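Local coordinates for chemotaxis protein cheA (Thermotoga maritima, PDB 1TQG) that probably relays phosphoryl groups in bacterial chemotaxis, as the phosphotransfer domain of a chemotaxis histidine kinase, at residues L45-K49 against C64-E68; Y6-F10 against M51-F57. All coordinates share one frame; numbering follows the deposited sequence.

Interaction 1 (L45-K49 against C64-E68); sequences LHTLK and CHTLE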
loop_
_atom_site.group_PDB
_atom_site.type_symbol
_atom_site.label_atom_id
_atom_site.label_comp_id
_atom_site.label_asym_id
_atom_site.label_seq_id
_atom_site.Cartn_x
_atom_site.Cartn_y
_atom_site.Cartn_z
ATOM N N LEU A 45 0.981 -3.626 -1.229
ATOM C CA LEU A 45 1.978 -2.562 -1.238
ATOM C C LEU A 45 3.008 -2.783 -2.311
ATOM O O LEU A 45 3.487 -1.815 -2.929
ATOM C CB LEU A 45 2.635 -2.435 0.143
ATOM C CG LEU A 45 1.720 -1.830 1.218
ATOM C CD1 LEU A 45 2.277 -2.191 2.592
ATOM C CD2 LEU A 45 1.539 -0.363 1.010
ATOM N N HIS A 46 3.429 -4.021 -2.509
ATOM C CA HIS A 46 4.431 -4.330 -3.517
ATOM C C HIS A 46 3.858 -4.038 -4.894
ATOM O O HIS A 46 4.554 -3.472 -5.760
ATOM C CB HIS A 46 4.820 -5.827 -3.332
ATOM C CG HIS A 46 5.925 -6.171 -4.263
ATOM N ND1 HIS A 46 7.183 -5.680 -4.113
ATOM C CD2 HIS A 46 5.993 -7.036 -5.286
ATOM C CE1 HIS A 46 7.964 -6.144 -5.002
ATOM N NE2 HIS A 46 7.295 -6.961 -5.784
ATOM N N THR A 47 2.595 -4.374 -5.145
ATOM C CA THR A 47 1.973 -4.069 -6.435
ATOM C C THR A 47 1.937 -2.551 -6.642
ATOM O O THR A 47 2.256 -2.006 -7.713
ATOM C CB THR A 47 0.533 -4.639 -6.555
ATOM O OG1 THR A 47 0.622 -6.068 -6.639
ATOM C CG2 THR A 47 -0.151 -4.179 -7.819
ATOM N N LEU A 48 1.532 -1.796 -5.611
ATOM C CA LEU A 48 1.510 -0.314 -5.740
ATOM C C LEU A 48 2.877 0.237 -6.039
ATOM O O LEU A 48 3.002 1.140 -6.862
ATOM C CB LEU A 48 0.913 0.265 -4.468
ATOM C CG LEU A 48 -0.596 0.084 -4.227
ATOM C CD1 LEU A 48 -0.932 0.385 -2.781
ATOM C CD2 LEU A 48 -1.377 0.940 -5.204
ATOM N N LYS A 49 3.911 -0.292 -5.405
ATOM C CA LYS A 49 5.270 0.182 -5.661
ATOM C C LYS A 49 5.613 -0.017 -7.112
ATOM O O LYS A 49 6.214 0.852 -7.771
ATOM C CB LYS A 49 6.251 -0.595 -4.783
ATOM C CG LYS A 49 7.703 -0.106 -4.828
ATOM C CD LYS A 49 8.643 -1.021 -4.126
ATOM C CE LYS A 49 8.903 -2.382 -4.730
ATOM N NZ LYS A 49 10.105 -3.108 -4.252
ATOM N N CYS A 64 5.765 3.645 -0.971
ATOM C CA CYS A 64 5.316 2.236 -0.992
ATOM C C CYS A 64 6.403 1.275 -0.615
ATOM O O CYS A 64 6.119 0.289 0.049
ATOM C CB CYS A 64 4.816 1.889 -2.414
ATOM S SG CYS A 64 3.268 2.685 -2.900
ATOM N N HIS A 65 7.648 1.579 -0.969
ATOM C CA HIS A 65 8.766 0.748 -0.586
ATOM C C HIS A 65 9.002 0.800 0.917
ATOM O O HIS A 65 9.231 -0.257 1.517
ATOM C CB HIS A 65 10.026 1.180 -1.349
ATOM C CG HIS A 65 11.123 0.141 -1.162
ATOM N ND1 HIS A 65 11.002 -1.202 -1.072
ATOM C CD2 HIS A 65 12.434 0.407 -1.078
ATOM C CE1 HIS A 65 12.212 -1.770 -0.934
ATOM N NE2 HIS A 65 13.081 -0.784 -0.923
ATOM N N THR A 66 9.003 1.964 1.533
ATOM C CA THR A 66 9.146 2.082 2.986
ATOM C C THR A 66 8.080 1.272 3.678
ATOM O O THR A 66 8.317 0.556 4.669
ATOM C CB THR A 66 9.136 3.587 3.383
ATOM O OG1 THR A 66 10.274 4.203 2.842
ATOM C CG2 THR A 66 9.127 3.784 4.867
ATOM N N LEU A 67 6.841 1.340 3.188
ATOM C CA LEU A 67 5.741 0.633 3.835
ATOM C C LEU A 67 5.836 -0.841 3.626
ATOM O O LEU A 67 5.625 -1.658 4.526
ATOM C CB LEU A 67 4.409 1.156 3.267
ATOM C CG LEU A 67 4.084 2.617 3.561
ATOM C CD1 LEU A 67 2.891 3.009 2.685
ATOM C CD2 LEU A 67 3.864 2.865 5.021
ATOM N N GLU A 68 6.187 -1.273 2.404
ATOM C CA GLU A 68 6.360 -2.686 2.089
ATOM C C GLU A 68 7.473 -3.227 3.010
ATOM O O GLU A 68 7.323 -4.399 3.418
ATOM C CB GLU A 68 6.566 -2.964 0.612
ATOM C CG GLU A 68 7.909 -3.179 0.072
ATOM C CD GLU A 68 7.976 -3.343 -1.432
ATOM O OE1 GLU A 68 7.067 -3.917 -2.030
ATOM O OE2 GLU A 68 9.024 -2.940 -2.005
#
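H46 and E68 meet across two antiparallel helices through a hydrogen bond from ND1 to OE1 of 2.7 Å, with an N-H...O angle of 151°. OE1 lies almost in the imidazole plane, while the nitrogen approaches on the syn side of the carboxylate, tilted 27° out of its plane. The ring reaches this position with CG anti to the backbone N (chi1 -175°). The other carboxylate oxygen, OE2, is placed less surely: it faces K49 NZ in a salt bridge whose modelled length is doubtfully short, and it also accepts from H65 ND1. The lysine side chain, extended at first, bends at chi3, and its CD lies 3.8 Å from H65 CB. Without the carboxylate, as with an alanine here, ND1 of H46 would probably lose its acceptor and the ring be freer to turn.

Apolar packing accompanies these polar contacts. L45 CD2 rests 4.0 Å from L67 CB, the two side chains crossing at about a right angle. C64 sets SG 3.7 Å from L48 CB and CB 3.7 Å from K49 CB, where the CA atoms of K49 and C64 are the nearest across the contact, 5.1 Å apart. I96 of helix 83-103 also touches C64 and L67. H46 and K49 fit the HxxK part of the Hpt signature, whose histidine is the phosphoacceptor in this family; a glutamate fixing its ND1 is consistent with the CheA phosphotransfer site.

Interaction 2 (Y6-F10 against M51-F57); sequences YLGVF and MAGTMGF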
loop_
_atom_site.group_PDB
_atom_site.type_symbol
_atom_site.label_atom_id
_atom_site.label_comp_id
_atom_site.label_asym_id
_atom_site.label_seq_id
_atom_site.Cartn_x
_atom_site.Cartn_y
_atom_site.Cartn_z
ATOM N N TYR A 6 -4.219 7.193 -19.475
ATOM C CA TYR A 6 -3.560 6.154 -18.666
ATOM C C TYR A 6 -3.366 6.583 -17.241
ATOM O O TYR A 6 -3.336 5.660 -16.383
ATOM C CB TYR A 6 -2.268 5.735 -19.349
ATOM C CG TYR A 6 -2.487 5.179 -20.706
ATOM C CD1 TYR A 6 -3.536 4.346 -21.004
ATOM C CD2 TYR A 6 -1.626 5.473 -21.752
ATOM C CE1 TYR A 6 -3.758 3.840 -22.267
ATOM C CE2 TYR A 6 -1.813 4.980 -23.003
ATOM C CZ TYR A 6 -2.880 4.154 -23.268
ATOM O OH TYR A 6 -2.974 3.677 -24.548
ATOM N N LEU A 7 -3.274 7.864 -16.954
ATOM C CA LEU A 7 -3.329 8.320 -15.568
ATOM C C LEU A 7 -4.644 7.952 -14.924
ATOM O O LEU A 7 -4.690 7.508 -13.765
ATOM C CB LEU A 7 -3.128 9.836 -15.503
ATOM C CG LEU A 7 -1.725 10.385 -15.702
ATOM C CD1 LEU A 7 -1.769 11.915 -15.627
ATOM C CD2 LEU A 7 -0.754 9.867 -14.681
ATOM N N GLY A 8 -5.733 8.069 -15.667
ATOM C CA GLY A 8 -7.028 7.651 -15.126
ATOM C C GLY A 8 -7.062 6.180 -14.802
ATOM O O GLY A 8 -7.597 5.743 -13.772
ATOM N N VAL A 9 -6.474 5.370 -15.673
ATOM C CA VAL A 9 -6.400 3.924 -15.437
ATOM C C VAL A 9 -5.530 3.631 -14.187
ATOM O O VAL A 9 -5.896 2.835 -13.316
ATOM C CB VAL A 9 -5.867 3.179 -16.654
ATOM C CG1 VAL A 9 -5.614 1.706 -16.318
ATOM C CG2 VAL A 9 -6.824 3.302 -17.833
ATOM N N PHE A 10 -4.373 4.262 -14.105
ATOM C CA PHE A 10 -3.515 4.161 -12.972
ATOM C C PHE A 10 -4.255 4.494 -11.654
ATOM O O PHE A 10 -4.134 3.735 -10.670
ATOM C CB PHE A 10 -2.304 5.090 -13.139
ATOM C CG PHE A 10 -1.391 5.140 -11.946
ATOM C CD1 PHE A 10 -0.393 4.210 -11.803
ATOM C CD2 PHE A 10 -1.479 6.137 -11.038
ATOM C CE1 PHE A 10 0.476 4.273 -10.718
ATOM C CE2 PHE A 10 -0.688 6.149 -9.894
ATOM C CZ PHE A 10 0.321 5.220 -9.758
ATOM N N MET A 51 3.573 -0.390 -9.728
ATOM C CA MET A 51 2.798 0.531 -10.575
ATOM C C MET A 51 3.395 1.910 -10.575
ATOM O O MET A 51 3.527 2.566 -11.632
ATOM C CB MET A 51 1.372 0.559 -10.016
ATOM C CG MET A 51 0.710 -0.788 -10.207
ATOM S SD MET A 51 -0.921 -0.718 -9.473
ATOM C CE MET A 51 -1.698 0.434 -10.625
ATOM N N ALA A 52 3.718 2.421 -9.421
ATOM C CA ALA A 52 4.326 3.754 -9.354
ATOM C C ALA A 52 5.622 3.771 -10.153
ATOM O O ALA A 52 5.895 4.757 -10.854
ATOM C CB ALA A 52 4.539 4.150 -7.917
ATOM N N GLY A 53 6.437 2.707 -10.082
ATOM C CA GLY A 53 7.674 2.702 -10.802
ATOM C C GLY A 53 7.497 2.774 -12.294
ATOM O O GLY A 53 8.260 3.419 -13.033
ATOM N N THR A 54 6.454 2.134 -12.838
ATOM C CA THR A 54 6.275 2.133 -14.304
ATOM C C THR A 54 5.774 3.492 -14.761
ATOM O O THR A 54 5.898 3.780 -15.942
ATOM C CB THR A 54 5.355 1.009 -14.804
ATOM O OG1 THR A 54 4.026 1.295 -14.394
ATOM C CG2 THR A 54 5.758 -0.323 -14.256
ATOM N N MET A 55 5.252 4.343 -13.886
ATOM C CA MET A 55 4.829 5.698 -14.209
ATOM C C MET A 55 5.929 6.696 -13.909
ATOM O O MET A 55 5.810 7.885 -14.203
ATOM C CB MET A 55 3.542 6.037 -13.478
ATOM C CG MET A 55 2.401 5.041 -13.771
ATOM S SD MET A 55 1.804 4.953 -15.486
ATOM C CE MET A 55 0.821 6.446 -15.501
ATOM N N GLY A 56 7.004 6.293 -13.245
ATOM C CA GLY A 56 8.078 7.162 -12.810
ATOM C C GLY A 56 7.681 8.059 -11.638
ATOM O O GLY A 56 8.237 9.133 -11.460
ATOM N N PHE A 57 6.744 7.617 -10.822
ATOM C CA PHE A 57 6.295 8.388 -9.679
ATOM C C PHE A 57 7.184 8.077 -8.470
ATOM O O PHE A 57 6.850 7.216 -7.656
ATOM C CB PHE A 57 4.818 8.157 -9.399
ATOM C CG PHE A 57 3.878 8.615 -10.494
ATOM C CD1 PHE A 57 4.285 9.507 -11.486
ATOM C CD2 PHE A 57 2.618 8.111 -10.528
ATOM C CE1 PHE A 57 3.363 9.883 -12.481
ATOM C CE2 PHE A 57 1.677 8.481 -11.462
ATOM C CZ PHE A 57 2.089 9.373 -12.421
#
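F57 turns the edge of its ring onto the face of F10, a T-shaped pair with planes 88° apart and centroids separated by 5.2 Å, at the end of an antiparallel helix pair in the Hpt four-helix bundle. This is the tight part of the contact. F10 extends with CG anti to the backbone N (chi1 175°), which carries its ring across the 11.8 Å between the local helix axes to helix 35-55, where the ring edge comes near the backbone at A52 N and CE1 lies 3.9 Å from M51 CB. M55 CG lies 3.5 Å from F10 CD1, in one of the two conformers deposited for this methionine. There M55 bends at chi2 and chi3 and brings SD obliquely to the F10 ring as a Met-aromatic contact. M60 of helix 58-75 also touches this ring.

Toward solvent the fit is looser: the exposed Y6 leads its phenol away, leaving its carbonyl O 4.3 Å from M55 CE. M51, too, occurs in two conformers.

A Schellman motif at G56, with positive phi, ends helix 35-55, and F57 follows at the N-cap of helix 58-75. L7 CD2 meets the rim of the F57 ring, 3.7 Å from F57 CZ.

From the N terminus the chain first supplies 6-10 on helix 3-30, then runs on along that helix and comes back along helix 35-55, which gives 45-49 to interaction 1 and, after a single residue, enters 51-57 of interaction 2. That second contact closes a long loop of 40 intervening residues, joining helix 3-30 to the end of helix 35-55. Interaction 1 closes a short one, its 14 intervening residues including the turn into helix 58-75. Because the segments alternate, the two closures cross rather than nest. Their centres lie 14 Å apart, and helix 35-55, common to both, ties helix 3-30 to helix 58-75.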